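Local structure of tripartite terminase subunit 3 (Human herpesvirus 5, 3N4P) at residues R75-A87 with D256-C268. The protein probably cuts viral DNA through this C-terminal nuclease domain, as part of the terminase motor that packages the genome into empty capsids. Numbering follows the deposited sequence.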
loop_
_atom_site.group_PDB
_atom_site.type_symbol
_atom_site.label_atom_id
_atom_site.label_comp_id
_atom_site.label_asym_id
_atom_site.label_seq_id
_atom_site.Cartn_x
_atom_site.Cartn_y
_atom_site.Cartn_z
ATOM N N ARG B 75 -20.811 -33.737 -8.224
ATOM C CA ARG B 75 -20.870 -32.746 -9.293
ATOM C C ARG B 75 -19.644 -31.831 -9.316
ATOM O O ARG B 75 -18.904 -31.714 -8.320
ATOM C CB ARG B 75 -22.173 -31.924 -9.170
ATOM C CG ARG B 75 -22.898 -31.635 -10.494
ATOM C CD ARG B 75 -24.370 -32.104 -10.451
ATOM N NE ARG B 75 -24.895 -32.402 -11.789
ATOM C CZ ARG B 75 -25.761 -33.375 -12.077
ATOM N NH1 ARG B 75 -26.224 -34.179 -11.127
ATOM N NH2 ARG B 75 -26.160 -33.557 -13.329
ATOM N N LYS B 76 -19.430 -31.216 -10.479
ATOM C CA LYS B 76 -18.444 -30.158 -10.639
ATOM C C LYS B 76 -19.003 -28.930 -9.907
ATOM O O LYS B 76 -20.008 -28.348 -10.345
ATOM C CB LYS B 76 -18.195 -29.855 -12.138
ATOM C CG LYS B 76 -18.215 -31.078 -13.116
ATOM C CD LYS B 76 -16.877 -31.855 -13.180
ATOM C CE LYS B 76 -16.852 -33.042 -12.220
ATOM N NZ LYS B 76 -18.002 -33.941 -12.472
ATOM N N ALA B 77 -18.386 -28.574 -8.774
ATOM C CA ALA B 77 -18.791 -27.391 -7.993
ATOM C C ALA B 77 -17.622 -26.382 -7.890
ATOM O O ALA B 77 -16.822 -26.279 -8.830
ATOM C CB ALA B 77 -19.349 -27.804 -6.604
ATOM N N SER B 78 -17.531 -25.641 -6.779
ATOM C CA SER B 78 -16.440 -24.678 -6.549
ATOM C C SER B 78 -15.118 -25.322 -6.073
ATOM O O SER B 78 -14.916 -26.536 -6.193
ATOM C CB SER B 78 -16.890 -23.536 -5.608
ATOM O OG SER B 78 -17.892 -23.943 -4.668
ATOM N N GLY B 79 -14.221 -24.508 -5.540
ATOM C CA GLY B 79 -12.963 -25.003 -5.020
ATOM C C GLY B 79 -12.864 -24.850 -3.514
ATOM O O GLY B 79 -13.877 -24.856 -2.819
ATOM N N THR B 80 -11.638 -24.650 -3.035
ATOM C CA THR B 80 -11.260 -24.652 -1.621
ATOM C C THR B 80 -10.542 -23.337 -1.298
ATOM O O THR B 80 -9.521 -23.090 -1.859
ATOM C CB THR B 80 -10.259 -25.865 -1.393
ATOM O OG1 THR B 80 -10.930 -27.142 -1.597
ATOM C CG2 THR B 80 -9.576 -25.816 -0.001
ATOM N N GLY B 81 -11.060 -22.521 -0.385
ATOM C CA GLY B 81 -10.442 -21.244 0.047
ATOM C C GLY B 81 -9.394 -21.458 1.133
ATOM O O GLY B 81 -9.629 -22.213 2.030
ATOM N N VAL B 82 -8.213 -20.863 0.981
ATOM C CA VAL B 82 -7.114 -20.818 1.957
ATOM C C VAL B 82 -6.703 -19.319 2.130
ATOM O O VAL B 82 -6.610 -18.584 1.156
ATOM C CB VAL B 82 -5.858 -21.603 1.487
ATOM C CG1 VAL B 82 -4.918 -21.930 2.657
ATOM C CG2 VAL B 82 -6.252 -22.888 0.767
ATOM N N ALA B 83 -6.497 -18.895 3.373
ATOM C CA ALA B 83 -5.999 -17.580 3.689
ATOM C C ALA B 83 -5.015 -17.659 4.835
ATOM O O ALA B 83 -5.156 -18.449 5.790
ATOM C CB ALA B 83 -7.155 -16.624 4.068
ATOM N N ALA B 84 -4.043 -16.757 4.754
ATOM C CA ALA B 84 -2.959 -16.679 5.703
ATOM C C ALA B 84 -2.769 -15.215 6.058
ATOM O O ALA B 84 -2.419 -14.408 5.169
ATOM C CB ALA B 84 -1.679 -17.261 5.074
ATOM N N VAL B 85 -2.993 -14.913 7.356
ATOM C CA VAL B 85 -2.948 -13.580 7.966
ATOM C C VAL B 85 -2.110 -13.474 9.261
ATOM O O VAL B 85 -1.876 -14.472 9.951
ATOM C CB VAL B 85 -4.364 -13.026 8.231
ATOM C CG1 VAL B 85 -5.311 -13.314 7.039
ATOM C CG2 VAL B 85 -4.906 -13.664 9.414
ATOM N N GLY B 86 -1.612 -12.262 9.565
ATOM C CA GLY B 86 -0.776 -11.994 10.749
ATOM C C GLY B 86 -1.047 -10.553 11.187
ATOM O O GLY B 86 -1.480 -9.727 10.368
ATOM N N ALA B 87 -0.715 -10.220 12.419
ATOM C CA ALA B 87 -0.980 -8.910 12.906
ATOM C C ALA B 87 0.110 -7.919 12.514
ATOM O O ALA B 87 1.292 -8.273 12.389
ATOM C CB ALA B 87 -1.217 -8.946 14.393
ATOM N N ASP B 256 -16.055 -18.454 -1.397
ATOM C CA ASP B 256 -15.154 -19.304 -0.652
ATOM C C ASP B 256 -13.871 -18.644 -0.189
ATOM O O ASP B 256 -13.423 -18.921 0.888
ATOM C CB ASP B 256 -14.849 -20.591 -1.454
ATOM C CG ASP B 256 -16.118 -21.308 -1.899
ATOM O OD1 ASP B 256 -16.310 -22.472 -1.491
ATOM O OD2 ASP B 256 -16.945 -20.692 -2.629
ATOM N N LEU B 257 -13.231 -17.825 -0.999
ATOM C CA LEU B 257 -11.986 -17.201 -0.543
ATOM C C LEU B 257 -12.297 -16.131 0.564
ATOM O O LEU B 257 -11.546 -15.971 1.527
ATOM C CB LEU B 257 -11.282 -16.504 -1.719
ATOM C CG LEU B 257 -9.776 -16.268 -1.815
ATOM C CD1 LEU B 257 -9.352 -14.952 -2.475
ATOM C CD2 LEU B 257 -8.875 -16.644 -0.622
ATOM N N ILE B 258 -13.326 -15.330 0.355
ATOM C CA ILE B 258 -13.614 -14.303 1.328
ATOM C C ILE B 258 -13.913 -14.856 2.747
ATOM O O ILE B 258 -13.392 -14.337 3.712
ATOM C CB ILE B 258 -14.641 -13.236 0.812
ATOM C CG1 ILE B 258 -14.853 -12.089 1.812
ATOM C CG2 ILE B 258 -16.021 -13.839 0.595
ATOM C CD1 ILE B 258 -13.629 -11.190 2.068
ATOM N N ILE B 259 -14.733 -15.891 2.866
ATOM C CA ILE B 259 -14.986 -16.517 4.167
ATOM C C ILE B 259 -13.668 -16.969 4.776
ATOM O O ILE B 259 -13.460 -16.844 6.000
ATOM C CB ILE B 259 -15.826 -17.796 4.025
ATOM C CG1 ILE B 259 -17.261 -17.517 3.545
ATOM C CG2 ILE B 259 -15.953 -18.565 5.415
ATOM C CD1 ILE B 259 -17.945 -18.902 3.232
ATOM N N ALA B 260 -12.772 -17.534 3.943
ATOM C CA ALA B 260 -11.511 -17.958 4.521
ATOM C C ALA B 260 -10.740 -16.794 5.134
ATOM O O ALA B 260 -10.126 -16.948 6.178
ATOM C CB ALA B 260 -10.684 -18.692 3.541
ATOM N N VAL B 261 -10.769 -15.634 4.501
ATOM C CA VAL B 261 -10.115 -14.481 5.083
ATOM C C VAL B 261 -10.898 -14.038 6.347
ATOM O O VAL B 261 -10.335 -13.764 7.371
ATOM C CB VAL B 261 -10.102 -13.331 4.019
ATOM C CG1 VAL B 261 -9.718 -11.940 4.630
ATOM C CG2 VAL B 261 -9.222 -13.761 2.832
ATOM N N ILE B 262 -12.208 -13.964 6.260
ATOM C CA ILE B 262 -13.003 -13.585 7.414
ATOM C C ILE B 262 -12.645 -14.468 8.653
ATOM O O ILE B 262 -12.478 -13.964 9.740
ATOM C CB ILE B 262 -14.500 -13.625 7.037
ATOM C CG1 ILE B 262 -14.792 -12.502 6.040
ATOM C CG2 ILE B 262 -15.418 -13.464 8.270
ATOM C CD1 ILE B 262 -16.165 -12.485 5.480
ATOM N N MET B 263 -12.420 -15.761 8.447
ATOM C CA MET B 263 -12.229 -16.677 9.546
ATOM C C MET B 263 -10.791 -16.666 10.038
ATOM O O MET B 263 -10.554 -16.672 11.235
ATOM C CB MET B 263 -12.667 -18.082 9.162
ATOM C CG MET B 263 -14.100 -18.215 8.845
ATOM S SD MET B 263 -15.240 -17.642 10.207
ATOM C CE MET B 263 -16.702 -17.649 9.173
ATOM N N ALA B 264 -9.826 -16.618 9.142
ATOM C CA ALA B 264 -8.464 -16.482 9.637
ATOM C C ALA B 264 -8.362 -15.221 10.502
ATOM O O ALA B 264 -7.750 -15.259 11.572
ATOM C CB ALA B 264 -7.441 -16.470 8.492
ATOM N N THR B 265 -8.942 -14.114 10.055
ATOM C CA THR B 265 -8.846 -12.863 10.821
ATOM C C THR B 265 -9.532 -12.993 12.182
ATOM O O THR B 265 -8.959 -12.630 13.201
ATOM C CB THR B 265 -9.359 -11.634 10.003
ATOM O OG1 THR B 265 -10.745 -11.798 9.655
ATOM C CG2 THR B 265 -8.576 -11.522 8.707
ATOM N N TYR B 266 -10.728 -13.566 12.195
ATOM C CA TYR B 266 -11.465 -13.882 13.390
ATOM C C TYR B 266 -10.715 -14.774 14.418
ATOM O O TYR B 266 -10.748 -14.493 15.637
ATOM C CB TYR B 266 -12.741 -14.580 12.967
ATOM C CG TYR B 266 -13.716 -14.863 14.067
ATOM C CD1 TYR B 266 -14.377 -13.801 14.726
ATOM C CD2 TYR B 266 -14.025 -16.183 14.431
ATOM C CE1 TYR B 266 -15.288 -14.028 15.727
ATOM C CE2 TYR B 266 -14.971 -16.429 15.440
ATOM C CZ TYR B 266 -15.583 -15.336 16.087
ATOM O OH TYR B 266 -16.511 -15.522 17.084
ATOM N N LEU B 267 -10.060 -15.855 13.967
ATOM C CA LEU B 267 -9.439 -16.697 14.958
ATOM C C LEU B 267 -8.119 -16.106 15.433
ATOM O O LEU B 267 -7.512 -16.655 16.323
ATOM C CB LEU B 267 -9.241 -18.121 14.487
ATOM C CG LEU B 267 -10.233 -19.265 14.260
ATOM C CD1 LEU B 267 -11.624 -19.148 14.905
ATOM C CD2 LEU B 267 -10.323 -19.581 12.821
ATOM N N CYS B 268 -7.665 -15.007 14.837
ATOM C CA CYS B 268 -6.613 -14.166 15.465
ATOM C C CYS B 268 -6.786 -13.809 16.973
ATOM O O CYS B 268 -5.792 -13.828 17.706
ATOM C CB CYS B 268 -6.342 -12.865 14.682
ATOM S SG CYS B 268 -4.884 -12.825 13.545
#
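A83 sets its methyl group among V261, A260 and A264 of the helix 256-267. Its CB lies 3.7 Å from V261 CG2, and A260 CB closes in on the same A83 CB at 4.1 Å, with the methyl of A264 a little farther off. The helix runs along one face of the strand 80-87, their axes inclined by 35° and only 6.6 Å apart at the closest. Small residues line this close approach. G81, having no side chain, lets its CA lie 4.4 Å from L257 CA with D256 O packed against it; A260 CB rests on the bare peptide after G81. L257 reaches the strand from one flank: with CG trans to its own backbone N (chi1 -153°), it brings CD2 to 3.5 Å from V82 O.

Farther along, V85 straddles the next turn of the helix. Its CG2 projects over A264 CB at 3.9 Å and extends to C268 SG, while CG1 meets the methyl of T265, the two side chains crossing at about a right angle. The hydroxyl of T265 is turned back to its own helix, close to the carbonyl oxygens of V261 and I262, and this directs CG2 at the valine. On the same sheet face, Y66 of the adjoining strand 62-67 meets A260 and M263.

At the other end the interface becomes polar. The D256 carboxylate lies beside S78 and G79, in loose contact, with OD1 3.8 Å from S78 OG. The D256 side chain is about 5 Å from that of D68, which with E139 binds magnesium. A helix laid on the central sheet, bringing a third acidic residue to this cluster, is characteristic of the RNase H-like fold of terminase nucleases, and D256 is the predicted third catalytic acid.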